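Local coordinates for protein (tenascin) (Gallus gallus, PDB 1QR4) that is a two-domain fibronectin type III segment of an extracellular matrix adhesion protein and probably binds heparin through its first domain, at residues 40-43 against 47-50; 25-30 against 73-78. All blocks are in the same frame, centred on the assembly; numbering follows the deposited sequence.

Interaction 1. Residues 40-43 against 47-50; sequences TYVS and KKNE
Tyr41 lays its ring against Asn49, and this pair is the tight part of the contact. Asn49 CB sits over one face of the ring, 3.5 Å from the centroid of Tyr41 and 27° off the ring normal. This is a CH-pi contact, displaced toward the hydroxyl end of the ring. The Asn49 amide is tilted 29° from the plane of the Tyr41 ring, with OD1 near CE2. Tyr41 reaches this place because its CG stands between its own backbone N and carbonyl carbon (chi1 59°), which swings the ring across to the neighbouring strand. The backbones beneath are joined as an antiparallel hydrogen-bonded pair. Tyr41 N gives to Asn49 O at 3.1 Å, and Asn49 N gives to Tyr41 O at 3.0 Å. A third bond, Ser43 N to Lys47 O at 3.0 Å, holds the strands together beside the turn, where Ser43 OG makes a hydrogen bond to Ser45 OG. With an alanine in place of Tyr41, Asn49 CB would probably lose the ring over it and the amide would be freer to turn.

The other face of the hairpin is looser. Val42 CG1 touches Lys48 CG at 3.7 Å, the two side chains running side by side. Beyond CG the Lys48 chain runs out to solvent, consistent with its place in the putative heparin-binding site. Thr40 CG2 lies beside the aliphatic Glu50 CG. The Glu50 carboxylate turns to Arg38 in a salt bridge.

The contact closes the hairpin of strands 36-42 and 48-53. Strand 48-53 is outermost in its four-stranded sheet. Strand 36-42 has strand 70-78 on its other side, where Tyr41 packs on Ile73 and Val42 shares backbone hydrogen bonding with Thr72.

Interaction 2. Residues 25-30 against 73-78; sequences LRWRRP and ISLVAE
Trp27 CG stands between its backbone N and carbonyl carbon (chi1 65°), which presents a face of the indole to Leu75. Leu75 CG is anti to its own N (chi1 -173°), which carries CD2 over that face. The two side chains cross at about a right angle. Leu75 CD2 comes down on the indole from above, 3.6 Å from the centroid of the five-membered ring of Trp27 and 12° off the normal. This is a CH-pi contact over the face, almost centred. Within the ring, Trp27 CD2 is the atom nearest to Leu75 CD2.

Smaller apolar contacts flank this pair. Toward the start of both segments, Leu25 CD2 meets Ile73 CD1 at 3.8 Å, and Leu25 CD1 lies 4.2 Å from Ile73 CG2. Toward their far ends, Pro30 CG touches Ala77 CB at 3.9 Å. The six touching residues are all buried, and they meet through side chains alone. The backbones run in roughly the same direction but stay well separated, with the CA atoms of Trp27 and Leu75 9.1 Å apart. Within 73-78 alternate residues, Ile73, Leu75 and Ala77, face the partner.

Leu13 touches both Trp27 and Leu75, and Tyr37 sets its ring edge-to-face with Trp27. Leu39 packs on both Leu25 and Ile73. Ala77 N makes a hydrogen bond to Ser84 OG, a residue of the putative heparin-binding site.

Strand 22-28 belongs to the three-stranded sheet and strand 70-78 to the four-stranded one. Apolar side chains of the two sheets thus meet across the interior. This is the core of the fibronectin type III beta sandwich, and a tryptophan on the second strand, as here, is a familiar part of that core.

How the interactions relate
Interaction 2 is core and interaction 1 is surface, although both lie in the same fibronectin type III domain. Interaction 1 joins neighbours within one sheet, through backbone hydrogen bonds and polar or charged side chains at its margin. Interaction 2 joins the two sheets across the sandwich and relies on apolar side chains. Each has a CH-pi contact: in interaction 1 a polar side chain lies on the aromatic ring, in interaction 2 an aliphatic one. They share the four-stranded sheet, where strands 36-42 and 70-78 lie next to each other. There they touch directly: Thr40 O is 3.0 Å from Ser74 N, a probable hydrogen bond. One contact builds the sheet outward toward its edge; the other fastens that sheet to its partner.

Interaction 1. Residues 40-43 against 47-50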
ATOM      1  N   THR A  40      20.079  -4.240  -1.564  1.00 35.25           N
ATOM      2  CA  THR A  40      19.779  -4.818  -0.261  1.00 37.17           C
ATOM      3  C   THR A  40      18.756  -3.892   0.365  1.00 35.25           C
ATOM      4  O   THR A  40      18.713  -2.702   0.061  1.00 48.10           O
ATOM      5  CB  THR A  40      21.021  -4.922   0.659  1.00 49.16           C
ATOM      6  OG1 THR A  40      21.646  -3.642   0.766  1.00 68.83           O
ATOM      7  CG2 THR A  40      22.033  -5.922   0.111  1.00 52.67           C
ATOM      8  N   TYR A  41      17.879  -4.459   1.170  1.00 38.99           N
ATOM      9  CA  TYR A  41      16.855  -3.682   1.842  1.00 42.45           C
ATOM     10  C   TYR A  41      16.545  -4.426   3.115  1.00 43.22           C
ATOM     11  O   TYR A  41      16.381  -5.645   3.097  1.00 48.46           O
ATOM     12  CB  TYR A  41      15.592  -3.548   0.980  1.00 47.27           C
ATOM     13  CG  TYR A  41      14.922  -4.855   0.581  1.00 37.67           C
ATOM     14  CD1 TYR A  41      15.287  -5.517  -0.590  1.00 29.21           C
ATOM     15  CD2 TYR A  41      13.887  -5.397   1.348  1.00 30.11           C
ATOM     16  CE1 TYR A  41      14.637  -6.679  -0.991  1.00 42.33           C
ATOM     17  CE2 TYR A  41      13.227  -6.560   0.958  1.00 39.74           C
ATOM     18  CZ  TYR A  41      13.607  -7.198  -0.215  1.00 55.75           C
ATOM     19  OH  TYR A  41      12.964  -8.353  -0.616  1.00 54.74           O
ATOM     20  N   VAL A  42      16.509  -3.710   4.230  1.00 30.36           N
ATOM     21  CA  VAL A  42      16.232  -4.371   5.490  1.00 27.33           C
ATOM     22  C   VAL A  42      14.943  -3.842   6.084  1.00 25.62           C
ATOM     23  O   VAL A  42      14.580  -2.692   5.859  1.00 30.57           O
ATOM     24  CB  VAL A  42      17.437  -4.245   6.493  1.00 27.24           C
ATOM     25  CG1 VAL A  42      18.751  -4.173   5.735  1.00 33.87           C
ATOM     26  CG2 VAL A  42      17.289  -3.053   7.401  1.00 29.60           C
ATOM     27  N   SER A  43      14.228  -4.704   6.797  1.00 31.53           N
ATOM     28  CA  SER A  43      12.976  -4.309   7.423  1.00 31.69           C
ATOM     29  C   SER A  43      13.279  -3.863   8.831  1.00 29.05           C
ATOM     30  O   SER A  43      14.409  -3.977   9.296  1.00 41.93           O
ATOM     31  CB  SER A  43      12.000  -5.487   7.470  1.00 38.48           C
ATOM     32  OG  SER A  43      12.394  -6.455   8.431  1.00 53.13           O
ATOM     33  N   LYS A  47      15.723  -7.668   8.903  1.00 28.15           N
ATOM     34  CA  LYS A  47      15.736  -8.711   7.883  1.00 32.99           C
ATOM     35  C   LYS A  47      16.313  -8.115   6.624  1.00 28.04           C
ATOM     36  O   LYS A  47      15.721  -7.222   6.026  1.00 46.36           O
ATOM     37  CB  LYS A  47      14.306  -9.213   7.618  1.00 50.61           C
ATOM     38  CG  LYS A  47      14.118 -10.038   6.338  1.00 63.25           C
ATOM     39  CD  LYS A  47      14.779 -11.401   6.442  1.00 61.77           C
ATOM     40  CE  LYS A  47      14.667 -12.164   5.133  1.00 82.34           C
ATOM     41  NZ  LYS A  47      13.252 -12.348   4.714  1.00 82.70           N
ATOM     42  N   LYS A  48      17.461  -8.632   6.215  1.00 56.67           N
ATOM     43  CA  LYS A  48      18.144  -8.141   5.032  1.00 54.73           C
ATOM     44  C   LYS A  48      17.894  -9.037   3.817  1.00 51.53           C
ATOM     45  O   LYS A  48      18.028 -10.254   3.885  1.00 61.49           O
ATOM     46  CB  LYS A  48      19.645  -8.036   5.331  1.00 67.08           C
ATOM     47  CG  LYS A  48      20.432  -7.126   4.397  1.00 83.94           C
ATOM     48  CD  LYS A  48      21.905  -7.099   4.778  1.00 91.90           C
ATOM     49  CE  LYS A  48      22.089  -6.698   6.234  1.00 99.97           C
ATOM     50  NZ  LYS A  48      23.507  -6.782   6.670  1.00100.00           N
ATOM     51  N   ASN A  49      17.487  -8.431   2.715  1.00 52.37           N
ATOM     52  CA  ASN A  49      17.256  -9.187   1.504  1.00 46.72           C
ATOM     53  C   ASN A  49      18.144  -8.646   0.401  1.00 46.90           C
ATOM     54  O   ASN A  49      18.347  -7.435   0.294  1.00 46.70           O
ATOM     55  CB  ASN A  49      15.796  -9.110   1.087  1.00 52.68           C
ATOM     56  CG  ASN A  49      14.898  -9.949   1.960  1.00 66.50           C
ATOM     57  OD1 ASN A  49      14.166  -9.428   2.805  1.00 85.38           O
ATOM     58  ND2 ASN A  49      14.944 -11.260   1.763  1.00 64.68           N
ATOM     59  N   GLU A  50      18.713  -9.561  -0.379  1.00 42.60           N
ATOM     60  CA  GLU A  50      19.585  -9.201  -1.487  1.00 38.98           C
ATOM     61  C   GLU A  50      19.023  -9.641  -2.824  1.00 44.36           C
ATOM     62  O   GLU A  50      18.194 -10.554  -2.917  1.00 48.24           O
ATOM     63  CB  GLU A  50      20.958  -9.826  -1.330  1.00 47.24           C
ATOM     64  CG  GLU A  50      21.781  -9.269  -0.206  1.00 72.39           C
ATOM     65  CD  GLU A  50      23.056 -10.063   0.001  1.00 96.45           C
ATOM     66  OE1 GLU A  50      23.850 -10.170  -0.966  1.00 99.97           O
ATOM     67  OE2 GLU A  50      23.254 -10.592   1.121  1.00 99.98           O
TER

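Interaction 2. Residues 25-30 against 73-78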
ATOM      1  N   LEU A  25      11.705   1.379  -7.801  1.00 31.98           N
ATOM      2  CA  LEU A  25      12.998   2.034  -7.688  1.00 23.67           C
ATOM      3  C   LEU A  25      13.555   2.544  -9.012  1.00 33.19           C
ATOM      4  O   LEU A  25      13.441   1.884 -10.058  1.00 32.24           O
ATOM      5  CB  LEU A  25      14.007   1.073  -7.065  1.00 28.36           C
ATOM      6  CG  LEU A  25      13.626   0.451  -5.724  1.00 22.26           C
ATOM      7  CD1 LEU A  25      14.594  -0.666  -5.395  1.00 22.96           C
ATOM      8  CD2 LEU A  25      13.618   1.504  -4.644  1.00 25.88           C
ATOM      9  N   ARG A  26      14.207   3.704  -8.940  1.00 27.51           N
ATOM     10  CA  ARG A  26      14.819   4.320 -10.107  1.00 24.65           C
ATOM     11  C   ARG A  26      16.097   5.050  -9.695  1.00 29.45           C
ATOM     12  O   ARG A  26      16.157   5.651  -8.628  1.00 25.57           O
ATOM     13  CB  ARG A  26      13.834   5.263 -10.779  1.00 31.23           C
ATOM     14  CG  ARG A  26      14.246   5.683 -12.150  1.00 41.07           C
ATOM     15  CD  ARG A  26      13.077   6.280 -12.890  1.00 43.85           C
ATOM     16  NE  ARG A  26      13.524   6.917 -14.119  1.00 38.19           N
ATOM     17  CZ  ARG A  26      13.553   8.229 -14.305  1.00 51.80           C
ATOM     18  NH1 ARG A  26      13.147   9.050 -13.337  1.00 50.62           N
ATOM     19  NH2 ARG A  26      14.017   8.718 -15.449  1.00 35.93           N
ATOM     20  N   TRP A  27      17.115   4.978 -10.551  1.00 30.31           N
ATOM     21  CA  TRP A  27      18.408   5.596 -10.278  1.00 26.42           C
ATOM     22  C   TRP A  27      19.220   5.848 -11.532  1.00 29.97           C
ATOM     23  O   TRP A  27      18.853   5.423 -12.629  1.00 27.12           O
ATOM     24  CB  TRP A  27      19.235   4.678  -9.396  1.00 29.79           C
ATOM     25  CG  TRP A  27      19.566   3.415 -10.086  1.00 17.43           C
ATOM     26  CD1 TRP A  27      20.646   3.173 -10.874  1.00 36.52           C
ATOM     27  CD2 TRP A  27      18.795   2.215 -10.083  1.00 28.56           C
ATOM     28  NE1 TRP A  27      20.598   1.896 -11.371  1.00 27.99           N
ATOM     29  CE2 TRP A  27      19.468   1.284 -10.904  1.00 14.85           C
ATOM     30  CE3 TRP A  27      17.592   1.835  -9.471  1.00 35.42           C
ATOM     31  CZ2 TRP A  27      18.985   0.001 -11.135  1.00 21.44           C
ATOM     32  CZ3 TRP A  27      17.105   0.553  -9.702  1.00 25.81           C
ATOM     33  CH2 TRP A  27      17.803  -0.349 -10.530  1.00 36.51           C
ATOM     34  N   ARG A  28      20.363   6.501 -11.337  1.00 22.57           N
ATOM     35  CA  ARG A  28      21.262   6.784 -12.435  1.00 24.19           C
ATOM     36  C   ARG A  28      22.358   5.750 -12.484  1.00 34.69           C
ATOM     37  O   ARG A  28      22.846   5.299 -11.450  1.00 42.94           O
ATOM     38  CB  ARG A  28      21.880   8.162 -12.319  1.00 26.28           C
ATOM     39  CG  ARG A  28      21.171   9.193 -13.136  1.00 23.95           C
ATOM     40  CD  ARG A  28      22.130  10.270 -13.538  1.00 59.57           C
ATOM     41  NE  ARG A  28      21.452  11.386 -14.186  1.00 82.01           N
ATOM     42  CZ  ARG A  28      20.459  12.090 -13.639  1.00 82.35           C
ATOM     43  NH1 ARG A  28      20.002  11.798 -12.418  1.00 45.82           N
ATOM     44  NH2 ARG A  28      19.933  13.109 -14.316  1.00 70.92           N
ATOM     45  N   ARG A  29      22.731   5.372 -13.698  1.00 40.76           N
ATOM     46  CA  ARG A  29      23.770   4.385 -13.916  1.00 37.09           C
ATOM     47  C   ARG A  29      25.134   5.014 -13.651  1.00 38.46           C
ATOM     48  O   ARG A  29      25.302   6.222 -13.817  1.00 41.50           O
ATOM     49  CB  ARG A  29      23.698   3.919 -15.363  1.00 20.78           C
ATOM     50  CG  ARG A  29      24.785   2.965 -15.821  1.00 12.64           C
ATOM     51  CD  ARG A  29      24.681   2.799 -17.338  1.00 39.29           C
ATOM     52  NE  ARG A  29      25.682   1.889 -17.875  1.00 31.81           N
ATOM     53  CZ  ARG A  29      25.405   0.794 -18.576  1.00 35.09           C
ATOM     54  NH1 ARG A  29      24.144   0.462 -18.841  1.00 45.56           N
ATOM     55  NH2 ARG A  29      26.396   0.012 -18.987  1.00 32.75           N
ATOM     56  N   PRO A  30      26.091   4.215 -13.139  1.00 31.88           N
ATOM     57  CA  PRO A  30      27.466   4.619 -12.832  1.00 27.42           C
ATOM     58  C   PRO A  30      28.243   4.934 -14.117  1.00 28.58           C
ATOM     59  O   PRO A  30      27.985   4.357 -15.171  1.00 31.44           O
ATOM     60  CB  PRO A  30      28.037   3.372 -12.171  1.00 27.50           C
ATOM     61  CG  PRO A  30      26.848   2.773 -11.503  1.00 26.51           C
ATOM     62  CD  PRO A  30      25.808   2.886 -12.569  1.00 37.59           C
ATOM     63  N   ILE A  73      16.606   1.121   1.949  1.00 23.89           N
ATOM     64  CA  ILE A  73      17.042   0.542   0.688  1.00 20.06           C
ATOM     65  C   ILE A  73      18.388   1.107   0.276  1.00 25.32           C
ATOM     66  O   ILE A  73      18.591   2.318   0.290  1.00 27.51           O
ATOM     67  CB  ILE A  73      16.012   0.809  -0.457  1.00 25.74           C
ATOM     68  CG1 ILE A  73      14.639   0.253  -0.072  1.00 28.03           C
ATOM     69  CG2 ILE A  73      16.456   0.109  -1.750  1.00 10.68           C
ATOM     70  CD1 ILE A  73      13.485   0.778  -0.908  1.00 18.84           C
ATOM     71  N   SER A  74      19.306   0.216  -0.081  1.00 34.19           N
ATOM     72  CA  SER A  74      20.630   0.610  -0.543  1.00 32.77           C
ATOM     73  C   SER A  74      21.073  -0.169  -1.779  1.00 16.87           C
ATOM     74  O   SER A  74      20.958  -1.392  -1.863  1.00 22.12           O
ATOM     75  CB  SER A  74      21.683   0.504   0.570  1.00 37.39           C
ATOM     76  OG  SER A  74      21.740  -0.801   1.114  1.00 57.34           O
ATOM     77  N   LEU A  75      21.578   0.581  -2.742  1.00 25.47           N
ATOM     78  CA  LEU A  75      22.048   0.031  -3.994  1.00 24.47           C
ATOM     79  C   LEU A  75      23.541   0.284  -4.106  1.00 32.68           C
ATOM     80  O   LEU A  75      24.039   1.331  -3.692  1.00 29.62           O
ATOM     81  CB  LEU A  75      21.332   0.718  -5.150  1.00 18.03           C
ATOM     82  CG  LEU A  75      21.602   0.123  -6.514  1.00  7.22           C
ATOM     83  CD1 LEU A  75      21.019  -1.268  -6.588  1.00 12.69           C
ATOM     84  CD2 LEU A  75      20.987   1.009  -7.530  1.00 29.19           C
ATOM     85  N   VAL A  76      24.238  -0.662  -4.716  1.00 32.54           N
ATOM     86  CA  VAL A  76      25.673  -0.574  -4.889  1.00 37.34           C
ATOM     87  C   VAL A  76      26.105  -1.244  -6.189  1.00 33.61           C
ATOM     88  O   VAL A  76      25.555  -2.272  -6.580  1.00 33.51           O
ATOM     89  CB  VAL A  76      26.399  -1.247  -3.700  1.00 31.82           C
ATOM     90  CG1 VAL A  76      25.860  -2.638  -3.470  1.00 32.37           C
ATOM     91  CG2 VAL A  76      27.886  -1.313  -3.953  1.00 39.42           C
ATOM     92  N   ALA A  77      27.081  -0.640  -6.866  1.00 35.07           N
ATOM     93  CA  ALA A  77      27.616  -1.190  -8.103  1.00 25.33           C
ATOM     94  C   ALA A  77      28.819  -2.106  -7.794  1.00 36.34           C
ATOM     95  O   ALA A  77      29.797  -1.674  -7.191  1.00 59.42           O
ATOM     96  CB  ALA A  77      28.016  -0.050  -9.060  1.00 19.76           C
ATOM     97  N   GLU A  78      28.690  -3.388  -8.123  1.00 41.32           N
ATOM     98  CA  GLU A  78      29.753  -4.359  -7.904  1.00 39.87           C
ATOM     99  C   GLU A  78      30.595  -4.361  -9.173  1.00 57.84           C
ATOM    100  O   GLU A  78      30.141  -4.818 -10.226  1.00 52.01           O
ATOM    101  CB  GLU A  78      29.179  -5.756  -7.643  1.00 25.19           C
ATOM    102  CG  GLU A  78      28.313  -5.867  -6.380  1.00 25.60           C
ATOM    103  CD  GLU A  78      27.880  -7.309  -6.048  1.00 42.82           C
ATOM    104  OE1 GLU A  78      28.188  -8.244  -6.821  1.00 52.23           O
ATOM    105  OE2 GLU A  78      27.234  -7.518  -4.998  1.00 44.63           O
TER